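Poly(Beta-D-mannuronate) lyase (Pseudopedobacter saltans, PDB 7O79) probably cleaves the poly(beta-D-mannuronate) of alginate as a polysaccharide lyase of family PL6 built on a parallel beta-helix. Local coordinates at residues A[128-136]-A[447-455]; A[327-335]-A[360-370]. One frame throughout, in Å; residues are numbered along the deposited sequence.

Contact 1 of 2, residues A[128-136]-A[447-455]; sequences LMQYCSFKG and SKEVGVKWS
On the outside of the right-handed parallel beta-helix of this PL6 lyase, the C-terminal tail 447-455 lies across the corner of strand 128-135 where Tyr131 and Gly451 meet. Tyr131 sits at the bend with positive phi, and its CA is 3.4 Å from Gly451 O, an oxygen that lies at the ring edge, in its plane. Over one face comes Lys453, whose chain bends at chi2 and chi4 to carry CE and NZ above the ring. Lys453 NZ lies 4.1 Å from the centroid of the Tyr131 ring, 28° off the normal, a cation-pi contact, and Lys453 CE adds a CH-pi contact. Tyr158 of the next coil also meets this ring. With an alanine at this corner, the Lys453 ammonium is likely to lose its aromatic partner and its chain to be freer to swing. Gly451 suits its place doubly: its phi is positive, and a CB would collide with Ser133 OG. Val452 packs CG1 3.6 Å from Tyr131 O, while Asn102 receives the N-H of Lys453 and ties the tail to the preceding coil. Ser133 has OG anti to its carbonyl carbon (chi1 -66°), where Ser133 OG accepts the N-H of Val452, 3.0 Å from Val452 N, with 159° at the hydrogen.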
loop_
_atom_site.group_PDB
_atom_site.type_symbol
_atom_site.label_atom_id
_atom_site.label_comp_id
_atom_site.label_asym_id
_atom_site.label_seq_id
_atom_site.Cartn_x
_atom_site.Cartn_y
_atom_site.Cartn_z
ATOM N N LEU A 128 -10.495 11.299 0.145
ATOM C CA LEU A 128 -9.201 11.808 -0.289
ATOM C C LEU A 128 -8.357 12.229 0.906
ATOM O O LEU A 128 -8.842 12.939 1.790
ATOM C CB LEU A 128 -9.381 12.991 -1.242
ATOM C CG LEU A 128 -8.110 13.681 -1.742
ATOM C CD1 LEU A 128 -7.165 12.718 -2.438
ATOM C CD2 LEU A 128 -8.512 14.790 -2.698
ATOM N N MET A 129 -7.111 11.759 0.944
ATOM C CA MET A 129 -6.087 12.235 1.874
ATOM C C MET A 129 -4.897 12.723 1.074
ATOM O O MET A 129 -4.340 11.955 0.288
ATOM C CB MET A 129 -5.590 11.136 2.825
ATOM C CG MET A 129 -4.849 11.673 4.044
ATOM S SD MET A 129 -4.514 10.452 5.361
ATOM C CE MET A 129 -3.432 9.276 4.523
ATOM N N GLN A 130 -4.469 13.968 1.304
ATOM C CA GLN A 130 -3.341 14.487 0.550
ATOM C C GLN A 130 -2.602 15.538 1.369
ATOM O O GLN A 130 -3.188 16.199 2.226
ATOM C CB GLN A 130 -3.786 15.058 -0.803
ATOM C CG GLN A 130 -4.751 16.239 -0.709
ATOM C CD GLN A 130 -5.130 16.781 -2.083
ATOM O OE1 GLN A 130 -5.071 16.062 -3.085
ATOM N NE2 GLN A 130 -5.527 18.052 -2.131
ATOM N N TYR A 131 -1.302 15.666 1.105
ATOM C CA TYR A 131 -0.413 16.572 1.847
ATOM C C TYR A 131 -0.494 16.347 3.352
ATOM O O TYR A 131 -0.577 17.284 4.147
ATOM C CB TYR A 131 -0.693 18.026 1.500
ATOM C CG TYR A 131 -0.504 18.274 0.031
ATOM C CD1 TYR A 131 0.778 18.345 -0.514
ATOM C CD2 TYR A 131 -1.590 18.397 -0.822
ATOM C CE1 TYR A 131 0.975 18.562 -1.871
ATOM C CE2 TYR A 131 -1.395 18.614 -2.178
ATOM C CZ TYR A 131 -0.109 18.695 -2.688
ATOM O OH TYR A 131 0.090 18.908 -4.033
ATOM N N CYS A 132 -0.445 15.082 3.746
ATOM C CA CYS A 132 -0.352 14.728 5.147
ATOM C C CYS A 132 0.972 14.022 5.407
ATOM O O CYS A 132 1.570 13.434 4.501
ATOM C CB CYS A 132 -1.542 13.866 5.573
ATOM S SG CYS A 132 -3.138 14.744 5.529
ATOM N N SER A 133 1.433 14.091 6.656
ATOM C CA SER A 133 2.720 13.530 7.059
ATOM C C SER A 133 2.537 12.592 8.242
ATOM O O SER A 133 1.760 12.871 9.157
ATOM C CB SER A 133 3.740 14.616 7.449
ATOM O OG SER A 133 4.103 15.405 6.341
ATOM N N PHE A 134 3.293 11.497 8.230
ATOM C CA PHE A 134 3.165 10.437 9.219
ATOM C C PHE A 134 4.553 9.967 9.623
ATOM O O PHE A 134 5.334 9.519 8.777
ATOM C CB PHE A 134 2.322 9.282 8.661
ATOM C CG PHE A 134 0.999 9.728 8.092
ATOM C CD1 PHE A 134 -0.101 9.869 8.923
ATOM C CD2 PHE A 134 0.881 10.093 6.762
ATOM C CE1 PHE A 134 -1.312 10.289 8.436
ATOM C CE2 PHE A 134 -0.332 10.522 6.254
ATOM C CZ PHE A 134 -1.440 10.623 7.095
ATOM N N LYS A 135 4.861 10.064 10.912
ATOM C CA LYS A 135 6.208 9.776 11.384
ATOM C C LYS A 135 6.179 8.972 12.677
ATOM O O LYS A 135 5.540 9.379 13.652
ATOM C CB LYS A 135 6.992 11.072 11.605
ATOM C CG LYS A 135 8.413 10.790 12.080
ATOM C CD LYS A 135 9.220 12.056 12.299
ATOM C CE LYS A 135 10.658 11.717 12.677
ATOM N NZ LYS A 135 10.709 11.048 14.003
ATOM N N GLY A 136 6.875 7.837 12.689
ATOM C CA GLY A 136 7.210 7.173 13.932
ATOM C C GLY A 136 6.244 6.123 14.452
ATOM O O GLY A 136 6.431 5.655 15.583
ATOM N N SER A 447 10.961 15.578 -0.443
ATOM C CA SER A 447 10.117 15.814 0.722
ATOM C C SER A 447 9.504 17.207 0.733
ATOM O O SER A 447 8.637 17.472 1.571
ATOM C CB SER A 447 10.917 15.584 2.011
ATOM O OG SER A 447 11.964 16.535 2.158
ATOM N N LYS A 448 9.936 18.100 -0.160
ATOM C CA LYS A 448 9.359 19.435 -0.242
ATOM C C LYS A 448 8.015 19.457 -0.958
ATOM O O LYS A 448 7.246 20.404 -0.759
ATOM C CB LYS A 448 10.327 20.384 -0.953
ATOM N N GLU A 449 7.718 18.455 -1.790
ATOM C CA GLU A 449 6.492 18.433 -2.587
ATOM C C GLU A 449 5.405 17.546 -1.989
ATOM O O GLU A 449 4.315 17.440 -2.569
ATOM C CB GLU A 449 6.788 17.952 -4.013
ATOM C CG GLU A 449 7.905 18.687 -4.740
ATOM C CD GLU A 449 8.452 17.881 -5.922
ATOM O OE1 GLU A 449 8.024 18.143 -7.070
ATOM O OE2 GLU A 449 9.296 16.978 -5.703
ATOM N N VAL A 450 5.682 16.889 -0.865
ATOM C CA VAL A 450 4.760 15.949 -0.238
ATOM C C VAL A 450 4.669 16.280 1.247
ATOM O O VAL A 450 5.506 17.000 1.799
ATOM C CB VAL A 450 5.205 14.488 -0.424
ATOM C CG1 VAL A 450 5.197 14.095 -1.894
ATOM C CG2 VAL A 450 6.578 14.310 0.175
ATOM N N GLY A 451 3.648 15.717 1.897
ATOM C CA GLY A 451 3.408 15.965 3.301
ATOM C C GLY A 451 2.871 17.369 3.558
ATOM O O GLY A 451 2.487 18.110 2.642
ATOM N N VAL A 452 2.868 17.732 4.851
ATOM C CA VAL A 452 2.318 19.023 5.272
ATOM C C VAL A 452 3.224 20.163 4.799
ATOM O O VAL A 452 4.428 19.995 4.578
ATOM C CB VAL A 452 2.140 19.052 6.798
ATOM C CG1 VAL A 452 1.196 17.950 7.237
ATOM C CG2 VAL A 452 3.472 18.986 7.522
ATOM N N LYS A 453 2.628 21.353 4.641
ATOM C CA LYS A 453 3.403 22.521 4.224
ATOM C C LYS A 453 4.169 23.142 5.392
ATOM O O LYS A 453 5.306 23.593 5.226
ATOM C CB LYS A 453 2.479 23.553 3.585
ATOM C CG LYS A 453 1.463 22.938 2.638
ATOM C CD LYS A 453 2.120 22.302 1.426
ATOM C CE LYS A 453 1.083 21.914 0.376
ATOM N NZ LYS A 453 1.601 22.136 -1.010
ATOM N N TRP A 454 3.558 23.178 6.570
ATOM C CA TRP A 454 4.207 23.567 7.817
ATOM C C TRP A 454 5.215 22.502 8.277
ATOM O O TRP A 454 5.480 21.517 7.581
ATOM C CB TRP A 454 3.107 23.900 8.818
ATOM C CG TRP A 454 2.125 22.782 8.987
ATOM C CD1 TRP A 454 0.995 22.591 8.234
ATOM C CD2 TRP A 454 2.129 21.747 9.972
ATOM N NE1 TRP A 454 0.317 21.486 8.663
ATOM C CE2 TRP A 454 0.984 20.946 9.734
ATOM C CE3 TRP A 454 2.993 21.404 11.018
ATOM C CZ2 TRP A 454 0.675 19.828 10.511
ATOM C CZ3 TRP A 454 2.687 20.289 11.790
ATOM C CH2 TRP A 454 1.535 19.511 11.530
ATOM N N SER A 455 5.830 22.710 9.447
ATOM C CA SER A 455 7.082 22.032 9.784
ATOM C C SER A 455 6.923 20.956 10.855
ATOM O O SER A 455 6.343 21.206 11.921
ATOM C CB SER A 455 8.140 23.035 10.240
ATOM O OG SER A 455 9.413 22.408 10.277
HETATM O O HOH W 1 3.322 18.411 -5.001
#

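Contact 2 of 2, residues A[327-335]-A[360-370]; sequences NVGGAGINI and NIISTKSGKNA
Two successive coils of the parallel beta-helix stack here, 327-335 on 360-370, each turning a corner between strands. Val328 pairs with Thr364 in a parallel bridge: Val328 N donates to Ser363 O, and Lys365 N to Val328 O at 2.9 Å. Past the corner the stacking resumes as Gly332 N donates to Asn369 O, and Ile333 N reaches Ala370 O at 2.7 Å.

The packing is tight on the inner side. Gly332 CA lies 3.6 Å from Ile362 CG2, and a CB there would run into both that methyl and Ala370 O, so glycine fits. Ile333 extends CD1 to Ile362 CD1 and, at about a right angle to the amide side chain, to Asn360, whose own amide is held by Asn323 and Tyr320. Branched Val328 and Thr364 bring their CG2 methyls together at 3.9 Å, while Thr364 OG1, with chi1 73°, turns to donate to Lys368 O within its own turn. Buried Ser363 OG accepts from the backbone N of Asn327 and also bonds Asn400.

Toward solvent the contact loosens into the exposed turn 365-369, where Ser366 OG accepts from Lys368 N in an ST turn and a water links Gly330 O to Ser366 N. The long chain of Lys365 suits this exposed end, spanning from its backbone to Asn327 O. On the way Lys365 CG lies 3.3 Å from Asn327 OD1, an oxygen that also accepts from Asn400; Asp274 accepts from the side-chain nitrogen Asn327 ND2. Asn251 takes one bond from the Lys365 ammonium, and a bend at chi4 (82°) turns Lys365 NZ onto its second acceptor, Asn327 O, 2.8 Å away and tilted 32° from the carbonyl plane.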
loop_
_atom_site.group_PDB
_atom_site.type_symbol
_atom_site.label_atom_id
_atom_site.label_comp_id
_atom_site.label_asym_id
_atom_site.label_seq_id
_atom_site.Cartn_x
_atom_site.Cartn_y
_atom_site.Cartn_z
ATOM N N ASN A 327 21.345 -3.095 -9.898
ATOM C CA ASN A 327 22.174 -3.252 -8.693
ATOM C C ASN A 327 21.382 -3.910 -7.564
ATOM O O ASN A 327 21.504 -3.537 -6.398
ATOM C CB ASN A 327 22.760 -1.900 -8.261
ATOM C CG ASN A 327 23.837 -2.019 -7.180
ATOM O OD1 ASN A 327 24.617 -2.981 -7.138
ATOM N ND2 ASN A 327 23.891 -1.020 -6.313
ATOM N N VAL A 328 20.552 -4.913 -7.912
ATOM C CA VAL A 328 19.737 -5.597 -6.904
ATOM C C VAL A 328 20.550 -6.722 -6.282
ATOM O O VAL A 328 21.356 -7.377 -6.952
ATOM C CB VAL A 328 18.405 -6.119 -7.498
ATOM C CG1 VAL A 328 17.592 -4.958 -8.024
ATOM C CG2 VAL A 328 18.615 -7.143 -8.591
ATOM N N GLY A 329 20.343 -6.948 -4.982
ATOM C CA GLY A 329 21.080 -7.990 -4.296
ATOM C C GLY A 329 20.559 -9.391 -4.497
ATOM O O GLY A 329 21.265 -10.351 -4.169
ATOM N N GLY A 330 19.342 -9.535 -5.017
ATOM C CA GLY A 330 18.774 -10.841 -5.301
ATOM C C GLY A 330 18.666 -11.063 -6.793
ATOM O O GLY A 330 19.561 -10.656 -7.542
ATOM N N ALA A 331 17.589 -11.701 -7.247
ATOM C CA ALA A 331 17.371 -11.874 -8.672
ATOM C C ALA A 331 16.742 -10.609 -9.249
ATOM O O ALA A 331 16.074 -9.854 -8.548
ATOM C CB ALA A 331 16.469 -13.091 -8.937
ATOM N N GLY A 332 16.971 -10.367 -10.534
ATOM C CA GLY A 332 16.334 -9.212 -11.143
ATOM C C GLY A 332 14.838 -9.432 -11.256
ATOM O O GLY A 332 14.020 -8.682 -10.707
ATOM N N ILE A 333 14.469 -10.474 -11.987
ATOM C CA ILE A 333 13.088 -10.907 -12.096
ATOM C C ILE A 333 13.051 -12.370 -11.692
ATOM O O ILE A 333 13.761 -13.199 -12.279
ATOM C CB ILE A 333 12.519 -10.697 -13.507
ATOM C CG1 ILE A 333 12.670 -9.217 -13.902
ATOM C CG2 ILE A 333 11.054 -11.163 -13.569
ATOM C CD1 ILE A 333 12.102 -8.826 -15.277
ATOM N N ASN A 334 12.266 -12.675 -10.666
ATOM C CA ASN A 334 12.113 -14.032 -10.160
ATOM C C ASN A 334 10.753 -14.533 -10.645
ATOM O O ASN A 334 9.711 -14.132 -10.121
ATOM C CB ASN A 334 12.248 -14.026 -8.641
ATOM C CG ASN A 334 12.125 -15.413 -8.016
ATOM O OD1 ASN A 334 12.090 -16.424 -8.702
ATOM N ND2 ASN A 334 12.082 -15.452 -6.704
ATOM N N ILE A 335 10.764 -15.354 -11.696
ATOM C CA ILE A 335 9.548 -15.930 -12.268
ATOM C C ILE A 335 9.310 -17.250 -11.542
ATOM O O ILE A 335 9.902 -18.279 -11.878
ATOM C CB ILE A 335 9.657 -16.118 -13.782
ATOM C CG1 ILE A 335 10.176 -14.836 -14.454
ATOM C CG2 ILE A 335 8.305 -16.500 -14.391
ATOM C CD1 ILE A 335 10.480 -15.007 -15.933
ATOM N N ASN A 360 12.649 -4.931 -20.233
ATOM C CA ASN A 360 13.134 -4.594 -18.905
ATOM C C ASN A 360 14.651 -4.461 -18.929
ATOM O O ASN A 360 15.330 -5.144 -19.700
ATOM C CB ASN A 360 12.716 -5.675 -17.901
ATOM C CG ASN A 360 11.202 -5.767 -17.771
ATOM O OD1 ASN A 360 10.557 -4.852 -17.246
ATOM N ND2 ASN A 360 10.622 -6.853 -18.288
ATOM N N ILE A 361 15.173 -3.580 -18.076
ATOM C CA ILE A 361 16.612 -3.409 -17.872
ATOM C C ILE A 361 16.951 -3.968 -16.499
ATOM O O ILE A 361 16.234 -3.688 -15.531
ATOM C CB ILE A 361 17.023 -1.929 -17.977
ATOM C CG1 ILE A 361 17.000 -1.478 -19.436
ATOM C CG2 ILE A 361 18.407 -1.694 -17.319
ATOM C CD1 ILE A 361 17.360 -0.022 -19.610
ATOM N N ILE A 362 18.027 -4.773 -16.414
ATOM C CA ILE A 362 18.377 -5.495 -15.191
ATOM C C ILE A 362 19.889 -5.505 -14.979
ATOM O O ILE A 362 20.667 -5.709 -15.921
ATOM C CB ILE A 362 17.877 -6.957 -15.201
ATOM C CG1 ILE A 362 16.390 -7.076 -15.554
ATOM C CG2 ILE A 362 18.143 -7.629 -13.863
ATOM C CD1 ILE A 362 16.079 -8.333 -16.352
ATOM N N SER A 363 20.298 -5.337 -13.724
ATOM C CA SER A 363 21.629 -5.729 -13.279
ATOM C C SER A 363 21.528 -6.196 -11.834
ATOM O O SER A 363 20.674 -5.726 -11.080
ATOM C CB SER A 363 22.637 -4.579 -13.453
ATOM O OG SER A 363 22.637 -3.703 -12.338
ATOM N N THR A 364 22.372 -7.179 -11.477
ATOM C CA THR A 364 22.393 -7.797 -10.162
ATOM C C THR A 364 23.804 -7.710 -9.596
ATOM O O THR A 364 24.783 -7.714 -10.344
ATOM C CB THR A 364 21.937 -9.291 -10.189
ATOM O OG1 THR A 364 22.958 -10.122 -10.777
ATOM C CG2 THR A 364 20.614 -9.479 -10.937
ATOM N N LYS A 365 23.889 -7.640 -8.265
ATOM C CA LYS A 365 25.187 -7.539 -7.596
ATOM C C LYS A 365 26.057 -8.768 -7.846
ATOM O O LYS A 365 27.284 -8.659 -7.967
ATOM C CB LYS A 365 24.990 -7.342 -6.091
ATOM C CG LYS A 365 24.460 -5.976 -5.706
ATOM C CD LYS A 365 24.339 -5.843 -4.198
ATOM C CE LYS A 365 24.032 -4.399 -3.774
ATOM N NZ LYS A 365 22.574 -4.078 -3.881
ATOM N N SER A 366 25.447 -9.948 -7.891
ATOM C CA SER A 366 26.164 -11.194 -8.137
ATOM C C SER A 366 26.577 -11.370 -9.595
ATOM O O SER A 366 27.451 -12.194 -9.885
ATOM C CB SER A 366 25.278 -12.372 -7.745
ATOM O OG SER A 366 24.165 -12.444 -8.622
ATOM N N GLY A 367 25.960 -10.636 -10.518
ATOM C CA GLY A 367 26.148 -10.931 -11.928
ATOM C C GLY A 367 25.525 -12.236 -12.376
ATOM O O GLY A 367 25.904 -12.770 -13.424
ATOM N N LYS A 368 24.608 -12.787 -11.579
ATOM C CA LYS A 368 23.796 -13.940 -11.934
ATOM C C LYS A 368 22.333 -13.639 -11.640
ATOM O O LYS A 368 22.006 -12.703 -10.907
ATOM C CB LYS A 368 24.198 -15.188 -11.153
ATOM C CG LYS A 368 25.669 -15.525 -11.264
ATOM C CD LYS A 368 25.986 -16.746 -10.425
ATOM C CE LYS A 368 27.226 -17.437 -10.956
ATOM N NZ LYS A 368 27.203 -18.891 -10.584
ATOM N N ASN A 369 21.462 -14.459 -12.221
ATOM C CA ASN A 369 20.023 -14.446 -11.929
ATOM C C ASN A 369 19.359 -13.104 -12.224
ATOM O O ASN A 369 18.461 -12.679 -11.497
ATOM C CB ASN A 369 19.741 -14.864 -10.485
ATOM C CG ASN A 369 20.343 -16.209 -10.142
ATOM O OD1 ASN A 369 20.126 -17.201 -10.853
ATOM N ND2 ASN A 369 21.075 -16.263 -9.041
ATOM N N ALA A 370 19.761 -12.449 -13.318
ATOM C CA ALA A 370 18.983 -11.306 -13.794
ATOM C C ALA A 370 17.534 -11.709 -14.049
ATOM O O ALA A 370 16.593 -11.015 -13.643
ATOM C CB ALA A 370 19.605 -10.726 -15.064
HETATM O O HOH W 2 22.537 -10.337 -6.867
#

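From the N terminus the chain winds coil upon coil, reaching 128-136 early in the solenoid and 327-335 many coils later. Contact 2 closes first, a short loop: 24 residues separate its segments, roughly one turn of the helix, so it records stacking between successive coils. The chain then goes on through strand 391-397 and an unmodelled region, 406-432, before the tail runs back along the outside to 447-455. There contact 1 closes a loop with 310 residues between its ends, and all of contact 2 falls within it. The two do not touch, their centres being about 34 Å apart: contact 2 joins neighbouring late coils, whereas contact 1 ties the C-terminal tail to an early one.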